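Local coordinates for protein D-galactonate dehydratase family member RspA (Pantoea ananatis, PDB 3T6C) that dehydrates D-gluconate to 2-dehydro-3-deoxy-D-gluconate with low activity in vitro, using one magnesium ion per subunit, at residues M110-W122 against C320-K332. Residues are numbered along the deposited sequence; the frame is centred on the assembly and turned at random. Where two conformers were deposited one is given.
Sequences MNNALSGIDMALW and CHISSIGGITPAK
Ser-115 is the small residue on which the two backbones close up: its CA settles into the shallow hollow made by the bare backbone of Gly-326 and Gly-327, 3.9 Å from CA of Gly-327. At Gly-327, OD2 of Asp-118 and CA of Ser-115 occupy the space a side chain would need; at Gly-326, CG of Pro-330 in its own turn does so. Both also hold positive phi angles, which suit glycine. OG of Ser-115 slips past Ser-323 to the carbonyl of Cys-61. Next to this hollow, Gly-327 is the N-cap of helix 328-340, whose first turn, 328-332, lies at 90° to segment 110-122 of helix 108-129. The contact joins the N-terminal capping domain of this enolase-superfamily enzyme to its barrel domain, at a loop following strand 317-318. Asp-118, with CG anti to its own N (chi1 -177°), lays its carboxylate over that start: OD2 receives N of Thr-329 (2.8 Å), and OD1 takes OG1 of Thr-329 (2.6 Å) on its syn lone pair. The same OG1 accepts NE1 of Trp-122 in the indole plane, while CG2 of Ile-328 rests on a face of the five-membered ring, 3.8 Å from its centroid. Nearer the N-terminus of helix 108-129, the Asn-112 amide spans two serines, OD1 taking OG of Ser-323 and ND2 giving to OG of Ser-324. Asn-111 ND2 reaches O of Ser-324 (2.8 Å), nearly in its amide plane.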
loop_
_atom_site.group_PDB
_atom_site.type_symbol
_atom_site.label_atom_id
_atom_site.label_comp_id
_atom_site.label_asym_id
_atom_site.label_seq_id
_atom_site.Cartn_x
_atom_site.Cartn_y
_atom_site.Cartn_z
ATOM N N MET A 110 29.334 -20.938 -1.932
ATOM C CA MET A 110 29.713 -20.344 -0.666
ATOM C C MET A 110 28.934 -20.931 0.519
ATOM O O MET A 110 29.524 -21.260 1.568
ATOM C CB MET A 110 29.505 -18.835 -0.702
ATOM C CG MET A 110 30.254 -18.117 -1.851
ATOM S SD MET A 110 32.024 -18.225 -1.788
ATOM C CE MET A 110 32.377 -17.266 -0.304
ATOM N N ASN A 111 27.628 -21.065 0.359
ATOM C CA ASN A 111 26.803 -21.446 1.512
ATOM C C ASN A 111 27.028 -22.907 1.861
ATOM O O ASN A 111 27.024 -23.263 3.035
ATOM C CB ASN A 111 25.317 -21.228 1.213
ATOM C CG ASN A 111 24.949 -19.750 1.058
ATOM O OD1 ASN A 111 25.820 -18.866 1.102
ATOM N ND2 ASN A 111 23.682 -19.487 0.795
ATOM N N ASN A 112 27.218 -23.762 0.866
ATOM C CA ASN A 112 27.417 -25.181 1.161
ATOM C C ASN A 112 28.738 -25.411 1.876
ATOM O O ASN A 112 28.816 -26.233 2.801
ATOM C CB ASN A 112 27.354 -26.006 -0.122
ATOM C CG ASN A 112 25.957 -26.461 -0.421
ATOM O OD1 ASN A 112 25.536 -27.492 0.087
ATOM N ND2 ASN A 112 25.199 -25.668 -1.199
ATOM N N ALA A 113 29.779 -24.696 1.459
ATOM C CA ALA A 113 31.033 -24.774 2.208
ATOM C C ALA A 113 30.821 -24.363 3.682
ATOM O O ALA A 113 31.324 -25.021 4.600
ATOM C CB ALA A 113 32.108 -23.904 1.554
ATOM N N LEU A 114 30.114 -23.256 3.916
ATOM C CA LEU A 114 29.832 -22.751 5.256
ATOM C C LEU A 114 29.022 -23.790 6.037
ATOM O O LEU A 114 29.257 -24.015 7.237
ATOM C CB LEU A 114 29.083 -21.415 5.104
ATOM C CG LEU A 114 28.672 -20.753 6.389
ATOM C CD1 LEU A 114 29.888 -20.542 7.310
ATOM C CD2 LEU A 114 28.001 -19.424 5.945
ATOM N N SER A 115 28.061 -24.440 5.361
ATOM C CA SER A 115 27.253 -25.478 6.040
ATOM C C SER A 115 28.077 -26.639 6.554
ATOM O O SER A 115 27.831 -27.170 7.653
ATOM C CB SER A 115 26.230 -26.057 5.003
ATOM O OG SER A 115 25.490 -27.108 5.598
ATOM N N GLY A 116 29.076 -27.064 5.777
ATOM C CA GLY A 116 29.860 -28.209 6.182
ATOM C C GLY A 116 30.566 -27.878 7.498
ATOM O O GLY A 116 30.614 -28.718 8.428
ATOM N N ILE A 117 31.082 -26.650 7.578
ATOM C CA ILE A 117 31.721 -26.150 8.798
ATOM C C ILE A 117 30.731 -26.051 9.943
ATOM O O ILE A 117 30.964 -26.582 11.020
ATOM C CB ILE A 117 32.361 -24.761 8.559
ATOM C CG1 ILE A 117 33.498 -24.851 7.522
ATOM C CG2 ILE A 117 32.893 -24.189 9.857
ATOM C CD1 ILE A 117 34.405 -26.024 7.712
ATOM N N ASP A 118 29.616 -25.369 9.694
ATOM C CA ASP A 118 28.632 -25.091 10.738
ATOM C C ASP A 118 28.043 -26.370 11.368
ATOM O O ASP A 118 27.952 -26.490 12.595
ATOM C CB ASP A 118 27.513 -24.208 10.184
ATOM C CG ASP A 118 26.501 -23.837 11.245
ATOM O OD1 ASP A 118 26.828 -22.954 12.108
ATOM O OD2 ASP A 118 25.391 -24.429 11.206
ATOM N N MET A 119 27.643 -27.322 10.524
ATOM C CA MET A 119 27.075 -28.584 11.050
ATOM C C MET A 119 28.132 -29.292 11.913
ATOM O O MET A 119 27.812 -29.853 12.977
ATOM C CB MET A 119 26.584 -29.509 9.909
ATOM C CG MET A 119 25.390 -28.995 9.188
ATOM S SD MET A 119 24.785 -30.352 8.179
ATOM C CE MET A 119 23.559 -29.467 7.205
ATOM N N ALA A 120 29.394 -29.316 11.447
ATOM C CA ALA A 120 30.445 -29.992 12.220
ATOM C C ALA A 120 30.664 -29.299 13.549
ATOM O O ALA A 120 30.944 -29.959 14.559
ATOM C CB ALA A 120 31.733 -30.018 11.435
ATOM N N LEU A 121 30.531 -27.990 13.596
ATOM C CA LEU A 121 30.681 -27.314 14.891
ATOM C C LEU A 121 29.516 -27.612 15.840
ATOM O O LEU A 121 29.758 -27.780 17.054
ATOM C CB LEU A 121 30.800 -25.787 14.697
ATOM C CG LEU A 121 32.060 -25.403 13.950
ATOM C CD1 LEU A 121 32.071 -23.906 13.637
ATOM C CD2 LEU A 121 33.342 -25.774 14.741
ATOM N N TRP A 122 28.292 -27.707 15.314
ATOM C CA TRP A 122 27.184 -28.136 16.141
ATOM C C TRP A 122 27.385 -29.576 16.631
ATOM O O TRP A 122 27.021 -29.872 17.786
ATOM C CB TRP A 122 25.866 -28.012 15.363
ATOM C CG TRP A 122 25.280 -26.641 15.498
ATOM C CD1 TRP A 122 25.268 -25.662 14.531
ATOM C CD2 TRP A 122 24.695 -26.051 16.671
ATOM N NE1 TRP A 122 24.674 -24.505 15.027
ATOM C CE2 TRP A 122 24.306 -24.724 16.325
ATOM C CE3 TRP A 122 24.450 -26.516 17.987
ATOM C CZ2 TRP A 122 23.689 -23.857 17.230
ATOM C CZ3 TRP A 122 23.826 -25.650 18.901
ATOM C CH2 TRP A 122 23.456 -24.330 18.514
ATOM N N CYS A 320 13.861 -25.091 2.296
ATOM C CA CYS A 320 15.311 -24.964 2.047
ATOM C C CYS A 320 16.062 -26.274 2.127
ATOM O O CYS A 320 15.781 -27.165 2.987
ATOM C CB CYS A 320 15.940 -24.062 3.084
ATOM S SG CYS A 320 15.244 -22.363 3.001
ATOM N N HIS A 321 17.078 -26.359 1.251
ATOM C CA HIS A 321 18.122 -27.388 1.373
ATOM C C HIS A 321 19.038 -26.689 2.361
ATOM O O HIS A 321 19.696 -25.652 2.027
ATOM C CB HIS A 321 18.755 -27.536 -0.023
ATOM C CG HIS A 321 19.847 -28.568 -0.128
ATOM N ND1 HIS A 321 19.588 -29.923 -0.157
ATOM C CD2 HIS A 321 21.177 -28.433 -0.312
ATOM C CE1 HIS A 321 20.731 -30.580 -0.286
ATOM N NE2 HIS A 321 21.708 -29.694 -0.409
ATOM N N ILE A 322 19.148 -27.220 3.576
ATOM C CA ILE A 322 19.783 -26.397 4.605
ATOM C C ILE A 322 21.271 -26.168 4.324
ATOM O O ILE A 322 21.831 -25.167 4.774
ATOM C CB ILE A 322 19.529 -26.885 6.060
ATOM C CG1 ILE A 322 20.175 -28.245 6.352
ATOM C CG2 ILE A 322 18.013 -26.830 6.377
ATOM C CD1 ILE A 322 20.049 -28.636 7.838
ATOM N N SER A 323 21.924 -27.088 3.621
ATOM C CA SER A 323 23.334 -26.760 3.298
ATOM C C SER A 323 23.427 -25.591 2.314
ATOM O O SER A 323 24.421 -24.850 2.317
ATOM C CB SER A 323 24.092 -28.007 2.817
ATOM O OG SER A 323 23.593 -28.525 1.575
ATOM N N SER A 324 22.416 -25.406 1.463
ATOM C CA SER A 324 22.422 -24.278 0.520
ATOM C C SER A 324 22.101 -22.934 1.182
ATOM O O SER A 324 22.265 -21.906 0.539
ATOM C CB SER A 324 21.461 -24.504 -0.660
ATOM O OG SER A 324 22.068 -25.564 -1.443
ATOM N N ILE A 325 21.579 -22.956 2.413
ATOM C CA ILE A 325 21.453 -21.726 3.195
ATOM C C ILE A 325 22.524 -21.552 4.288
ATOM O O ILE A 325 22.470 -20.606 5.071
ATOM C CB ILE A 325 20.029 -21.381 3.617
ATOM C CG1 ILE A 325 19.360 -22.567 4.308
ATOM C CG2 ILE A 325 19.280 -20.914 2.364
ATOM C CD1 ILE A 325 19.786 -22.711 5.799
ATOM N N GLY A 326 23.456 -22.488 4.354
ATOM C CA GLY A 326 24.605 -22.288 5.247
ATOM C C GLY A 326 24.597 -23.096 6.523
ATOM O O GLY A 326 25.404 -22.817 7.405
ATOM N N GLY A 327 23.739 -24.112 6.647
ATOM C CA GLY A 327 23.840 -24.983 7.818
ATOM C C GLY A 327 22.776 -24.855 8.894
ATOM O O GLY A 327 21.701 -24.304 8.678
ATOM N N ILE A 328 23.044 -25.487 10.055
ATOM C CA ILE A 328 22.061 -25.520 11.146
ATOM C C ILE A 328 21.812 -24.138 11.740
ATOM O O ILE A 328 20.676 -23.785 12.050
ATOM C CB ILE A 328 22.543 -26.466 12.243
ATOM C CG1 ILE A 328 22.365 -27.894 11.725
ATOM C CG2 ILE A 328 21.731 -26.250 13.554
ATOM C CD1 ILE A 328 23.048 -28.983 12.561
ATOM N N THR A 329 22.869 -23.332 11.888
ATOM C CA THR A 329 22.712 -21.973 12.462
ATOM C C THR A 329 21.651 -21.151 11.703
ATOM O O THR A 329 20.659 -20.700 12.294
ATOM C CB THR A 329 24.065 -21.260 12.528
ATOM O OG1 THR A 329 24.878 -21.920 13.527
ATOM C CG2 THR A 329 23.914 -19.764 12.955
ATOM N N PRO A 330 21.817 -20.995 10.393
ATOM C CA PRO A 330 20.779 -20.236 9.672
ATOM C C PRO A 330 19.470 -21.004 9.519
ATOM O O PRO A 330 18.416 -20.361 9.485
ATOM C CB PRO A 330 21.429 -19.956 8.328
ATOM C CG PRO A 330 22.486 -21.070 8.156
ATOM C CD PRO A 330 23.015 -21.245 9.561
ATOM N N ALA A 331 19.509 -22.328 9.438
ATOM C CA ALA A 331 18.252 -23.055 9.322
ATOM C C ALA A 331 17.385 -22.833 10.552
ATOM O O ALA A 331 16.151 -22.731 10.447
ATOM C CB ALA A 331 18.511 -24.553 9.141
ATOM N N LYS A 332 17.991 -22.846 11.738
ATOM C CA LYS A 332 17.208 -22.630 12.948
ATOM C C LYS A 332 16.579 -21.256 12.915
ATOM O O LYS A 332 15.401 -21.076 13.328
ATOM C CB LYS A 332 18.109 -22.817 14.202
ATOM C CG LYS A 332 17.402 -22.626 15.521
ATOM C CD LYS A 332 16.330 -23.667 15.740
ATOM C CE LYS A 332 15.872 -23.657 17.192
ATOM N NZ LYS A 332 14.743 -24.567 17.421
#